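Local coordinates for protein probable chitinase A (Chromobacterium violaceum, PDB 4TX8) that probably hydrolyses chitin as a family 18 endochitinase and also carries an N-terminal carbohydrate-binding module, at residues A[122-127]-A[401-406]; A[216-221]-A[290-295]; A[299-302]-A[307-310]; A[348-353]-A[358-363]; A[394-399]-A[407-412]. One frame throughout, in Å; residues are numbered along the deposited sequence.

Contact 1. Residues A[122-127]-A[401-406]; sequences SAFPLS and WDRRDG
Arg403 lays the far end of its side chain across one face of the Phe124 ring. Its methylene CD sits over the middle of the ring, 3.6 Å from the centroid, in a CH-pi contact, and the guanidinium continues towards the CG end. There the two flat groups stack with planes only 11° apart, and Arg403 CZ lies 4.1 Å from the centroid of the Phe124 ring, which makes this a cation-pi pair as well. The arginine reaches this far because its chain is extended from CG to NE (chi2 179°, chi3 174°), and it runs past the phenylalanine in the opposite direction. Two waters steady the guanidinium from the side of Ser122. Water 2 joins Ser122 O at 2.8 Å to Arg403 NH1 at 2.9 Å, while water 1 links the same carbonyl and NH1 to Arg404 NH2. Arg404 is also bonded through NE to Ser120 O and through NH1 to Pro64 O and Trp71 O. Arg403 touches strand 71-73, and Phe124 meets Trp113 edge-to-face. This planar arginine-aromatic stack thus joins the loop after strand 108-114 to helix 399-404, which follows strand 393-397, the neighbour of 108-114 in the TIM barrel of a GH18 enzyme.

Contact 2. Residues A[216-221]-A[290-295]; sequences DLDLES and HVQYYN. With CA (calcium ion), chain D.
The carboxylate of Asp218 and the amide of Gln292 stand almost at right angles, their planes 87° apart, and meet through a single hydrogen bond. Gln292 NE2 donates to Asp218 OD1 at 3.0 Å, a bent bond with an N-H...O angle of 137°. NE2 meets OD1 from above the carboxylate plane, and OD1 in turn is tilted out of the amide plane. Gln292 spans the gap with a chain that is extended beyond CG. Asp218 OD1 is shared: it also binds the calcium ion, at 2.4 Å. Glu220 grips the same ion with both carboxylate oxygens, OE2 at 2.4 Å and OE1 at 2.6 Å from the calcium, and a bend in its chain at chi2 turns the carboxylate onto the metal. Water 3 and Ala255 O complete the protein and solvent ligands, while Glu220 OE2 additionally accepts a bond from Glu257 N. Asp216, Asp218 and Glu220 are the alternating acidic residues at the end of the DxxDxDxE signature of GH18 chitinases, carried here by the barrel strand 214-218 and the loop beyond it. Further back in the barrel, Asp216 and His290 meet less directly. Asp216 OD1 lies at the edge of the imidazole, 3.4 Å from His290 CE1, with carboxylate and ring planes 41° apart. The polar partners of this carboxylate are hydroxyls of other barrel strands: OD1 is hydrogen-bonded to Ser253 OG, OD2 to Tyr112 OH and Ser180 OG. Met395 of strand 393-397 also packs against His290 and Gln292.

Contact 3. Residues A[299-302]-A[307-310]; sequences LYTP and VLAE
Val307 begins the contact by placing CG1 at the edge of the Tyr300 ring, near its plane and 3.8 Å from Tyr300 CD2. The two side chains cross at about a right angle, and only this branch, set beside the backbone N of the valine (chi1 -63°), touches the tyrosine. Leu308 follows with the backbone pairing: Leu308 N donates to Leu299 O at 2.8 Å, and Leu299 N returns a bond of 3.1 Å to Leu308 O. Both are nearly straight, 165° and 160° at the hydrogen. Together they form an isolated antiparallel bridge, a hydrogen-bonded pair, that closes the loop between 299 and 308. The Leu308 side chain crosses Thr301, with Leu308 CD1 packed 3.6 Å from Thr301 CG2; the threonine hydroxyl itself is bonded to Tyr303 N. Both bridged leucines also touch Met315 of helix 313-325. Farther on, Glu310 directs OE2 to Ser358 OG. Backbone bonds thus fix the alignment of this loop, which lies between strand 288-292 and helix 313-325, while the side chains that meet across it add apolar packing.

Contact 4. Residues A[348-353]-A[358-363]; sequences GVPSGR and SGFVTA. With MG (magnesium ion), chain C.
Phe360, which loses the most surface to the other segment, presses its ring against the turn formed by Gly352 and Arg353. Phe360 CD1 lies 3.5 Å from Gly352 O, and Phe360 CE1 approaches Arg353 O. One face of the ring is overlaid by Arg353 CD, offset toward the rim, 4.1 Å from the centroid of the Phe360 ring and 13° off its normal, a CH-pi contact. Phe360 CD2 in turn lies over one face of the guanidinium, near its rim and 3.6 Å from Arg353 NH1, with the two planes 23° apart. Arg353 doubles back to get there through a bend at chi2 (-86°). Its main chain has a separate task: Arg353 O binds the magnesium ion at 2.5 Å, in a site completed by Ala356 O and three waters. The segments belong to one beta-alpha unit of the TIM barrel: strand 345-350 runs out into this loop, and Thr362 N-caps helix 363-375, which follows. Pro350 ends the strand and packs on Gly359 and Phe360. Its CD rests 3.2 Å from Gly359 O, while CB packs on the Phe360 ring from an oblique direction. Where the strand and loop backbones do not bond directly, water 4 bridges them, donating to Pro350 O at 2.8 Å and accepting from Val361 N at 2.9 Å. Beside this bridge, Val361 CG2 lies against Val349, their side chains crossing at about a right angle.

Contact 5. Residues A[394-399]-A[407-412]; sequences VMTWSI and YTFSRP
Phe409 offers a ring face to Thr396 and a ring edge to Val394, two side chains that approach from the opposite direction along strand 393-397. With CG placed anti to the backbone N (chi1 -175°), the phenylalanine carries its ring to the strand. As modelled, the methyl CG2 of Thr396 lies over one ring face, offset toward the rim, 3.6 Å from the centroid of the Phe409 ring and 20° off its normal, in the geometry of a CH-pi contact. The conformation of Thr396 is, however, nearly eclipsed (chi1 -3°), which leaves the exact placing of its two branches, and with it the detail of this contact, doubtful. Val394 meets the ring in another way. Its CG1 reaches the ring edge in plane, 3.9 Å from Phe409 CZ, an ordinary apolar contact between two buried side chains. The phenylalanine is anchored at its backbone, too, since Phe409 N is hydrogen-bonded to Asp402 OD1. A cis peptide bond before Ser398 follows the strand, and the hydroxyl of that residue N-caps helix 399-404. Phe409, in the segment that leads into the last helix of the chain, is thus packed on the outer side of the barrel strand 393-397, with Val349 of the adjoining strand 345-350 and Val366 of helix 363-375 against the same side chain.

Contacts 2, 4 and 5 all reach the barrel sheet, through neighbouring strands 288-292, 345-350 and 393-397, whereas contact 1 sets a loop against helix 399-404 and contact 3 lies within one loop, on opposite sides of the chain's centre. Contacts 2 and 5 are core: the first polar and metal-bound, the second apolar and outside the strands. Contacts 1 and 4 are partly buried, contact 4 combining an apolar inner part with a magnesium ion at its rim, contact 1 relying on a cation-pi stack and water. Contact 3, farthest from the centre, leaves Tyr300 and Val307 exposed and depends on backbone pairing. Asp402 ties contact 1 to contact 5, and Glu310-Ser358 ties contact 3 to contact 4.

Contact 1. Residues A[122-127]-A[401-406]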
# COMPACT_ATOMS: atom_id res chain seq x y z
N SER A 122 -6.01 13.86 11.50
CA SER A 122 -4.78 13.56 12.21
C SER A 122 -4.52 12.06 12.24
O SER A 122 -5.40 11.26 11.90
CB SER A 122 -4.85 14.10 13.64
OG SER A 122 -5.69 13.28 14.44
N ALA A 123 -3.31 11.69 12.63
CA ALA A 123 -3.00 10.29 12.88
C ALA A 123 -3.85 9.77 14.03
O ALA A 123 -4.36 10.54 14.83
CB ALA A 123 -1.51 10.11 13.19
N PHE A 124 -4.01 8.45 14.09
CA PHE A 124 -4.78 7.83 15.15
C PHE A 124 -4.02 6.60 15.65
O PHE A 124 -3.22 6.03 14.91
CB PHE A 124 -6.19 7.46 14.66
CG PHE A 124 -6.21 6.36 13.63
CD1 PHE A 124 -5.96 6.63 12.30
CD2 PHE A 124 -6.50 5.06 14.01
CE1 PHE A 124 -5.99 5.61 11.35
CE2 PHE A 124 -6.53 4.04 13.07
CZ PHE A 124 -6.27 4.32 11.74
N PRO A 125 -4.25 6.21 16.92
CA PRO A 125 -3.53 5.08 17.53
C PRO A 125 -3.58 3.78 16.71
O PRO A 125 -4.64 3.40 16.20
CB PRO A 125 -4.24 4.90 18.87
CG PRO A 125 -4.68 6.29 19.22
CD PRO A 125 -5.09 6.91 17.91
N LEU A 126 -2.44 3.12 16.60
CA LEU A 126 -2.31 1.89 15.81
C LEU A 126 -3.23 0.79 16.32
O LEU A 126 -3.67 -0.07 15.55
CB LEU A 126 -0.86 1.41 15.83
CG LEU A 126 -0.50 0.26 14.87
CD1 LEU A 126 -0.39 0.78 13.45
CD2 LEU A 126 0.78 -0.42 15.31
N SER A 127 -3.53 0.82 17.61
CA SER A 127 -4.43 -0.16 18.23
C SER A 127 -5.83 -0.15 17.62
O SER A 127 -6.55 -1.15 17.69
CB SER A 127 -4.52 0.09 19.73
OG SER A 127 -4.99 1.41 19.99
N TRP A 401 -7.53 7.10 4.98
CA TRP A 401 -8.57 7.59 4.09
C TRP A 401 -9.78 6.67 4.12
O TRP A 401 -10.92 7.13 4.08
CB TRP A 401 -8.06 7.75 2.66
CG TRP A 401 -7.39 9.07 2.44
CD1 TRP A 401 -6.08 9.29 2.15
CD2 TRP A 401 -8.00 10.37 2.53
NE1 TRP A 401 -5.84 10.64 2.03
CE2 TRP A 401 -7.00 11.32 2.27
CE3 TRP A 401 -9.31 10.81 2.80
CZ2 TRP A 401 -7.26 12.69 2.27
CZ3 TRP A 401 -9.56 12.17 2.80
CH2 TRP A 401 -8.55 13.10 2.54
N ASP A 402 -9.53 5.37 4.22
CA ASP A 402 -10.62 4.40 4.32
C ASP A 402 -11.42 4.62 5.60
O ASP A 402 -12.65 4.58 5.59
CB ASP A 402 -10.09 2.97 4.28
CG ASP A 402 -11.16 1.95 4.61
OD1 ASP A 402 -12.02 1.69 3.75
OD2 ASP A 402 -11.14 1.41 5.74
N ARG A 403 -10.72 4.86 6.70
CA ARG A 403 -11.34 5.14 7.99
C ARG A 403 -12.17 6.42 7.95
O ARG A 403 -13.32 6.45 8.41
CB ARG A 403 -10.27 5.24 9.08
CG ARG A 403 -10.76 5.67 10.46
CD ARG A 403 -9.58 5.69 11.44
NE ARG A 403 -9.92 6.22 12.75
CZ ARG A 403 -9.73 7.48 13.13
NH1 ARG A 403 -9.21 8.36 12.27
NH2 ARG A 403 -10.05 7.87 14.35
N ARG A 404 -11.59 7.47 7.39
CA ARG A 404 -12.26 8.76 7.28
C ARG A 404 -13.53 8.64 6.43
O ARG A 404 -14.54 9.28 6.72
CB ARG A 404 -11.30 9.80 6.69
CG ARG A 404 -11.93 11.15 6.36
CD ARG A 404 -12.67 11.75 7.55
NE ARG A 404 -11.85 11.87 8.75
CZ ARG A 404 -12.30 12.37 9.90
NH1 ARG A 404 -13.56 12.79 10.00
NH2 ARG A 404 -11.49 12.45 10.95
N ASP A 405 -13.47 7.80 5.40
CA ASP A 405 -14.59 7.64 4.47
C ASP A 405 -15.63 6.62 4.95
O ASP A 405 -16.63 6.39 4.27
CB ASP A 405 -14.06 7.23 3.09
CG ASP A 405 -13.28 8.34 2.40
OD1 ASP A 405 -13.51 9.52 2.73
OD2 ASP A 405 -12.45 8.03 1.53
N GLY A 406 -15.40 6.03 6.12
CA GLY A 406 -16.36 5.12 6.72
C GLY A 406 -16.15 3.65 6.38
O GLY A 406 -17.12 2.89 6.31
O HOH W 1 -8.66 11.37 11.52
O HOH W 2 -7.64 10.57 13.36

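Contact 2. Residues A[216-221]-A[290-295]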
# COMPACT_ATOMS: atom_id res chain seq x y z
N ASP A 216 8.76 -1.76 3.65
CA ASP A 216 8.07 -1.57 2.38
C ASP A 216 8.81 -0.51 1.58
O ASP A 216 9.17 0.53 2.11
CB ASP A 216 6.62 -1.15 2.61
CG ASP A 216 5.90 -0.79 1.32
OD1 ASP A 216 5.63 -1.71 0.52
OD2 ASP A 216 5.61 0.40 1.10
N LEU A 217 9.06 -0.78 0.30
CA LEU A 217 9.74 0.19 -0.55
C LEU A 217 8.74 1.00 -1.37
O LEU A 217 8.14 0.51 -2.33
CB LEU A 217 10.74 -0.51 -1.46
CG LEU A 217 11.75 -1.42 -0.76
CD1 LEU A 217 12.68 -2.06 -1.78
CD2 LEU A 217 12.54 -0.66 0.30
N ASP A 218 8.57 2.26 -0.99
CA ASP A 218 7.68 3.18 -1.69
C ASP A 218 8.47 4.45 -1.97
O ASP A 218 7.98 5.56 -1.77
CB ASP A 218 6.44 3.47 -0.85
CG ASP A 218 5.38 4.26 -1.60
OD1 ASP A 218 5.41 4.27 -2.84
OD2 ASP A 218 4.52 4.87 -0.94
N LEU A 219 9.70 4.29 -2.44
CA LEU A 219 10.67 5.38 -2.42
C LEU A 219 11.17 5.82 -3.79
O LEU A 219 12.07 6.66 -3.88
CB LEU A 219 11.87 4.98 -1.56
CG LEU A 219 12.45 3.56 -1.72
CD1 LEU A 219 13.07 3.33 -3.10
CD2 LEU A 219 13.47 3.28 -0.64
N GLU A 220 10.61 5.26 -4.85
CA GLU A 220 11.23 5.38 -6.17
C GLU A 220 11.17 6.79 -6.75
O GLU A 220 12.03 7.17 -7.55
CB GLU A 220 10.59 4.40 -7.15
CG GLU A 220 9.18 4.76 -7.61
CD GLU A 220 8.10 4.16 -6.73
OE1 GLU A 220 8.40 3.80 -5.57
OE2 GLU A 220 6.96 4.04 -7.21
N SER A 221 10.18 7.58 -6.35
CA SER A 221 9.95 8.85 -7.01
C SER A 221 10.97 9.91 -6.63
O SER A 221 11.28 10.79 -7.44
CB SER A 221 8.54 9.35 -6.70
OG SER A 221 8.30 10.63 -7.25
N HIS A 290 3.05 -5.06 -4.61
CA HIS A 290 1.76 -4.52 -5.00
C HIS A 290 1.97 -3.22 -5.75
O HIS A 290 2.09 -2.14 -5.16
CB HIS A 290 0.85 -4.32 -3.79
CG HIS A 290 1.58 -3.97 -2.53
ND1 HIS A 290 2.39 -2.86 -2.42
CD2 HIS A 290 1.61 -4.58 -1.32
CE1 HIS A 290 2.89 -2.80 -1.20
NE2 HIS A 290 2.44 -3.83 -0.51
N VAL A 291 2.03 -3.34 -7.07
CA VAL A 291 2.23 -2.20 -7.95
C VAL A 291 1.08 -1.20 -7.79
O VAL A 291 -0.07 -1.59 -7.61
CB VAL A 291 2.36 -2.66 -9.42
CG1 VAL A 291 2.09 -1.52 -10.40
CG2 VAL A 291 3.75 -3.24 -9.66
N GLN A 292 1.42 0.08 -7.82
CA GLN A 292 0.41 1.13 -7.75
C GLN A 292 -0.21 1.35 -9.12
O GLN A 292 0.43 1.87 -10.03
CB GLN A 292 1.03 2.42 -7.20
CG GLN A 292 1.55 2.27 -5.76
CD GLN A 292 2.45 3.42 -5.31
OE1 GLN A 292 2.76 4.32 -6.09
NE2 GLN A 292 2.86 3.38 -4.05
N TYR A 293 -1.45 0.92 -9.28
CA TYR A 293 -2.15 1.10 -10.54
C TYR A 293 -2.98 2.38 -10.50
O TYR A 293 -4.17 2.37 -10.82
CB TYR A 293 -3.02 -0.11 -10.86
CG TYR A 293 -2.21 -1.37 -11.02
CD1 TYR A 293 -1.55 -1.65 -12.21
CD2 TYR A 293 -2.08 -2.28 -9.97
CE1 TYR A 293 -0.80 -2.80 -12.36
CE2 TYR A 293 -1.33 -3.43 -10.12
CZ TYR A 293 -0.69 -3.69 -11.31
OH TYR A 293 0.06 -4.84 -11.45
N TYR A 294 -2.35 3.47 -10.09
CA TYR A 294 -3.02 4.77 -10.10
C TYR A 294 -2.04 5.90 -10.37
O TYR A 294 -0.83 5.73 -10.26
CB TYR A 294 -3.76 5.02 -8.78
CG TYR A 294 -3.02 4.65 -7.51
CD1 TYR A 294 -3.02 3.34 -7.04
CD2 TYR A 294 -2.35 5.61 -6.75
CE1 TYR A 294 -2.36 2.99 -5.87
CE2 TYR A 294 -1.69 5.27 -5.58
CZ TYR A 294 -1.70 3.96 -5.15
OH TYR A 294 -1.05 3.60 -3.99
N ASN A 295 -2.60 7.06 -10.75
CA ASN A 295 -1.84 8.27 -11.03
C ASN A 295 -0.92 8.17 -12.25
O ASN A 295 -0.13 9.07 -12.48
CB ASN A 295 -0.99 8.68 -9.81
CG ASN A 295 -1.82 9.22 -8.67
OD1 ASN A 295 -2.99 9.57 -8.84
ND2 ASN A 295 -1.21 9.32 -7.50
CA CA D . 5.84 3.86 -5.14
O HOH W 3 5.30 6.34 -5.36

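Contact 3. Residues A[299-302]-A[307-310]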
# COMPACT_ATOMS: atom_id res chain seq x y z
N LEU A 299 -2.41 1.08 -19.01
CA LEU A 299 -1.32 0.12 -18.99
C LEU A 299 -1.28 -0.73 -20.25
O LEU A 299 -2.28 -1.34 -20.62
CB LEU A 299 -1.44 -0.78 -17.76
CG LEU A 299 -0.39 -1.88 -17.60
CD1 LEU A 299 0.97 -1.27 -17.36
CD2 LEU A 299 -0.78 -2.81 -16.46
N TYR A 300 -0.12 -0.77 -20.91
CA TYR A 300 0.03 -1.59 -22.11
C TYR A 300 0.52 -2.98 -21.73
O TYR A 300 1.63 -3.14 -21.21
CB TYR A 300 0.99 -0.92 -23.10
CG TYR A 300 1.01 -1.58 -24.47
CD1 TYR A 300 1.72 -2.76 -24.69
CD2 TYR A 300 0.34 -1.01 -25.55
CE1 TYR A 300 1.75 -3.36 -25.94
CE2 TYR A 300 0.37 -1.61 -26.81
CZ TYR A 300 1.08 -2.78 -26.99
OH TYR A 300 1.11 -3.38 -28.24
N THR A 301 -0.31 -3.98 -22.00
CA THR A 301 0.02 -5.37 -21.68
C THR A 301 0.01 -6.22 -22.94
O THR A 301 -0.51 -5.79 -23.97
CB THR A 301 -0.97 -5.96 -20.66
OG1 THR A 301 -2.18 -6.33 -21.32
CG2 THR A 301 -1.26 -4.96 -19.55
N PRO A 302 0.59 -7.43 -22.88
CA PRO A 302 0.50 -8.31 -24.05
C PRO A 302 -0.84 -9.02 -24.20
O PRO A 302 -0.97 -9.88 -25.06
CB PRO A 302 1.62 -9.33 -23.81
CG PRO A 302 1.80 -9.35 -22.34
CD PRO A 302 1.53 -7.95 -21.87
N VAL A 307 -4.28 -0.53 -24.92
CA VAL A 307 -3.96 -0.39 -23.50
C VAL A 307 -5.18 -0.72 -22.64
O VAL A 307 -6.32 -0.53 -23.05
CB VAL A 307 -3.46 1.03 -23.15
CG1 VAL A 307 -2.17 1.34 -23.88
CG2 VAL A 307 -4.52 2.07 -23.46
N LEU A 308 -4.92 -1.22 -21.44
CA LEU A 308 -5.99 -1.49 -20.49
C LEU A 308 -6.31 -0.20 -19.74
O LEU A 308 -5.42 0.49 -19.25
CB LEU A 308 -5.60 -2.60 -19.52
CG LEU A 308 -5.15 -3.90 -20.20
CD1 LEU A 308 -4.86 -4.97 -19.17
CD2 LEU A 308 -6.19 -4.39 -21.20
N ALA A 309 -7.60 0.13 -19.68
CA ALA A 309 -8.03 1.41 -19.13
C ALA A 309 -7.77 1.52 -17.63
O ALA A 309 -7.96 0.57 -16.87
CB ALA A 309 -9.51 1.62 -19.42
N GLU A 310 -7.33 2.71 -17.23
CA GLU A 310 -7.13 3.01 -15.82
C GLU A 310 -8.46 2.91 -15.07
O GLU A 310 -9.47 3.45 -15.51
CB GLU A 310 -6.52 4.41 -15.67
CG GLU A 310 -5.79 4.62 -14.36
CD GLU A 310 -5.22 6.02 -14.24
OE1 GLU A 310 -5.59 6.90 -15.05
OE2 GLU A 310 -4.39 6.24 -13.33

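Contact 4. Residues A[348-353]-A[358-363]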
# COMPACT_ATOMS: atom_id res chain seq x y z
N GLY A 348 -2.26 -2.67 -6.18
CA GLY A 348 -2.50 -1.47 -5.39
C GLY A 348 -3.44 -0.48 -6.06
O GLY A 348 -3.27 -0.14 -7.23
N VAL A 349 -4.42 -0.02 -5.30
CA VAL A 349 -5.46 0.88 -5.80
C VAL A 349 -5.71 2.01 -4.79
O VAL A 349 -5.30 1.90 -3.64
CB VAL A 349 -6.78 0.12 -6.06
CG1 VAL A 349 -6.61 -0.89 -7.20
CG2 VAL A 349 -7.23 -0.59 -4.79
N PRO A 350 -6.35 3.10 -5.22
CA PRO A 350 -6.76 4.13 -4.25
C PRO A 350 -7.94 3.65 -3.42
O PRO A 350 -8.77 2.91 -3.94
CB PRO A 350 -7.17 5.31 -5.14
CG PRO A 350 -6.53 5.03 -6.48
CD PRO A 350 -6.54 3.55 -6.61
N SER A 351 -8.02 4.05 -2.15
CA SER A 351 -9.13 3.58 -1.31
C SER A 351 -10.40 4.35 -1.62
O SER A 351 -11.50 3.88 -1.32
CB SER A 351 -8.77 3.70 0.17
OG SER A 351 -8.52 5.04 0.55
N GLY A 352 -10.25 5.52 -2.23
CA GLY A 352 -11.37 6.37 -2.57
C GLY A 352 -10.92 7.58 -3.36
O GLY A 352 -9.74 7.70 -3.70
N ARG A 353 -11.85 8.49 -3.63
CA ARG A 353 -11.59 9.64 -4.51
C ARG A 353 -10.53 10.60 -3.98
O ARG A 353 -9.87 11.28 -4.77
CB ARG A 353 -12.90 10.40 -4.75
CG ARG A 353 -13.89 9.64 -5.62
CD ARG A 353 -13.63 9.90 -7.10
NE ARG A 353 -14.25 8.89 -7.95
CZ ARG A 353 -14.32 8.98 -9.28
NH1 ARG A 353 -13.79 10.03 -9.90
NH2 ARG A 353 -14.90 8.02 -9.98
N SER A 358 -6.08 9.76 -10.12
CA SER A 358 -6.72 8.93 -11.13
C SER A 358 -6.53 7.46 -10.78
O SER A 358 -5.66 7.12 -9.99
CB SER A 358 -6.14 9.21 -12.52
OG SER A 358 -4.80 8.76 -12.61
N GLY A 359 -7.35 6.59 -11.37
CA GLY A 359 -7.21 5.16 -11.15
C GLY A 359 -8.13 4.63 -10.07
O GLY A 359 -7.92 3.54 -9.54
N PHE A 360 -9.17 5.40 -9.75
CA PHE A 360 -10.14 5.02 -8.74
C PHE A 360 -10.91 3.77 -9.14
O PHE A 360 -11.20 3.57 -10.32
CB PHE A 360 -11.12 6.17 -8.48
CG PHE A 360 -10.45 7.50 -8.33
CD1 PHE A 360 -9.70 7.78 -7.20
CD2 PHE A 360 -10.57 8.46 -9.32
CE1 PHE A 360 -9.07 9.01 -7.06
CE2 PHE A 360 -9.96 9.69 -9.18
CZ PHE A 360 -9.21 9.97 -8.06
N VAL A 361 -11.22 2.93 -8.16
CA VAL A 361 -11.98 1.71 -8.41
C VAL A 361 -13.10 1.56 -7.39
O VAL A 361 -13.01 2.04 -6.27
CB VAL A 361 -11.08 0.46 -8.37
CG1 VAL A 361 -10.06 0.49 -9.50
CG2 VAL A 361 -10.39 0.35 -7.02
N THR A 362 -14.17 0.88 -7.79
CA THR A 362 -15.22 0.49 -6.86
C THR A 362 -14.83 -0.81 -6.18
O THR A 362 -13.96 -1.54 -6.66
CB THR A 362 -16.57 0.29 -7.56
OG1 THR A 362 -16.45 -0.76 -8.53
CG2 THR A 362 -17.00 1.57 -8.27
N ALA A 363 -15.49 -1.12 -5.06
CA ALA A 363 -15.27 -2.39 -4.38
C ALA A 363 -15.64 -3.55 -5.30
O ALA A 363 -15.02 -4.61 -5.24
CB ALA A 363 -16.08 -2.44 -3.10
MG MG C . -8.33 12.89 -5.89
O HOH W 4 -10.77 4.13 -5.54
O HOH W 5 -10.01 13.20 -7.78
O HOH W 6 -7.11 14.53 -7.38
O HOH W 7 -6.59 13.26 -4.12

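Contact 5. Residues A[394-399]-A[407-412]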
# COMPACT_ATOMS: atom_id res chain seq x y z
N VAL A 394 -4.79 -7.50 -2.21
CA VAL A 394 -5.04 -6.09 -2.49
C VAL A 394 -4.28 -5.15 -1.56
O VAL A 394 -4.24 -5.36 -0.35
CB VAL A 394 -6.56 -5.78 -2.39
CG1 VAL A 394 -6.84 -4.31 -2.69
CG2 VAL A 394 -7.36 -6.67 -3.32
N MET A 395 -3.67 -4.12 -2.14
CA MET A 395 -3.09 -3.02 -1.36
C MET A 395 -3.86 -1.74 -1.63
O MET A 395 -4.34 -1.52 -2.74
CB MET A 395 -1.61 -2.83 -1.68
CG MET A 395 -0.94 -1.62 -1.02
SD MET A 395 -1.18 -0.06 -1.91
CE MET A 395 0.29 -0.01 -2.95
N THR A 396 -3.97 -0.88 -0.61
CA THR A 396 -4.61 0.42 -0.76
C THR A 396 -3.92 1.55 -0.03
O THR A 396 -3.48 1.39 1.11
CB THR A 396 -6.06 0.44 -0.25
OG1 THR A 396 -6.44 -0.87 0.19
CG2 THR A 396 -6.98 0.91 -1.33
N TRP A 397 -3.88 2.71 -0.68
CA TRP A 397 -3.71 3.97 0.01
C TRP A 397 -5.10 4.54 0.24
O TRP A 397 -5.75 4.94 -0.73
CB TRP A 397 -2.86 4.94 -0.82
CG TRP A 397 -2.54 6.22 -0.11
CD1 TRP A 397 -3.26 7.38 -0.15
CD2 TRP A 397 -1.42 6.47 0.73
NE1 TRP A 397 -2.64 8.34 0.63
CE2 TRP A 397 -1.51 7.80 1.18
CE3 TRP A 397 -0.34 5.69 1.16
CZ2 TRP A 397 -0.57 8.38 2.03
CZ3 TRP A 397 0.60 6.26 2.01
CH2 TRP A 397 0.48 7.59 2.43
N SER A 398 -5.59 4.58 1.48
CA SER A 398 -4.84 4.21 2.67
C SER A 398 -5.80 3.77 3.77
O SER A 398 -7.01 3.93 3.63
CB SER A 398 -4.01 5.39 3.18
OG SER A 398 -4.86 6.46 3.58
N ILE A 399 -5.25 3.25 4.86
CA ILE A 399 -6.04 2.92 6.04
C ILE A 399 -6.76 4.16 6.58
O ILE A 399 -7.95 4.11 6.91
CB ILE A 399 -5.15 2.30 7.14
CG1 ILE A 399 -4.58 0.96 6.65
CG2 ILE A 399 -5.94 2.12 8.43
CD1 ILE A 399 -3.80 0.20 7.71
N TYR A 407 -14.90 3.26 6.17
CA TYR A 407 -14.53 1.87 5.87
C TYR A 407 -15.24 1.33 4.63
O TYR A 407 -15.54 0.14 4.55
CB TYR A 407 -14.83 0.96 7.07
CG TYR A 407 -14.29 1.46 8.39
CD1 TYR A 407 -12.92 1.50 8.63
CD2 TYR A 407 -15.15 1.86 9.40
CE1 TYR A 407 -12.42 1.94 9.85
CE2 TYR A 407 -14.66 2.30 10.62
CZ TYR A 407 -13.30 2.34 10.83
OH TYR A 407 -12.81 2.78 12.04
N THR A 408 -15.50 2.21 3.67
CA THR A 408 -16.23 1.83 2.47
C THR A 408 -15.41 0.96 1.53
O THR A 408 -15.95 0.33 0.62
CB THR A 408 -16.73 3.06 1.70
OG1 THR A 408 -15.64 3.98 1.53
CG2 THR A 408 -17.85 3.74 2.47
N PHE A 409 -14.09 0.95 1.72
CA PHE A 409 -13.22 0.09 0.94
C PHE A 409 -12.92 -1.19 1.71
O PHE A 409 -13.16 -2.29 1.21
CB PHE A 409 -11.92 0.81 0.56
CG PHE A 409 -11.03 0.01 -0.36
CD1 PHE A 409 -10.11 -0.89 0.15
CD2 PHE A 409 -11.10 0.18 -1.74
CE1 PHE A 409 -9.29 -1.63 -0.69
CE2 PHE A 409 -10.27 -0.55 -2.59
CZ PHE A 409 -9.37 -1.46 -2.06
N SER A 410 -12.41 -1.04 2.93
CA SER A 410 -11.93 -2.19 3.70
C SER A 410 -13.02 -3.23 3.99
O SER A 410 -12.76 -4.42 3.93
CB SER A 410 -11.31 -1.72 5.02
OG SER A 410 -12.25 -1.01 5.81
N ARG A 411 -14.24 -2.78 4.30
CA ARG A 411 -15.29 -3.72 4.66
C ARG A 411 -15.67 -4.65 3.49
O ARG A 411 -15.62 -5.87 3.65
CB ARG A 411 -16.53 -2.99 5.19
CG ARG A 411 -16.41 -2.53 6.64
CD ARG A 411 -17.64 -1.75 7.08
NE ARG A 411 -17.53 -1.31 8.46
CZ ARG A 411 -18.36 -0.45 9.05
NH1 ARG A 411 -19.37 0.07 8.36
NH2 ARG A 411 -18.18 -0.12 10.32
N PRO A 412 -16.05 -4.09 2.32
CA PRO A 412 -16.43 -5.06 1.28
C PRO A 412 -15.24 -5.81 0.68
O PRO A 412 -15.40 -6.96 0.28
CB PRO A 412 -17.11 -4.19 0.23
CG PRO A 412 -16.53 -2.83 0.42
CD PRO A 412 -16.27 -2.70 1.89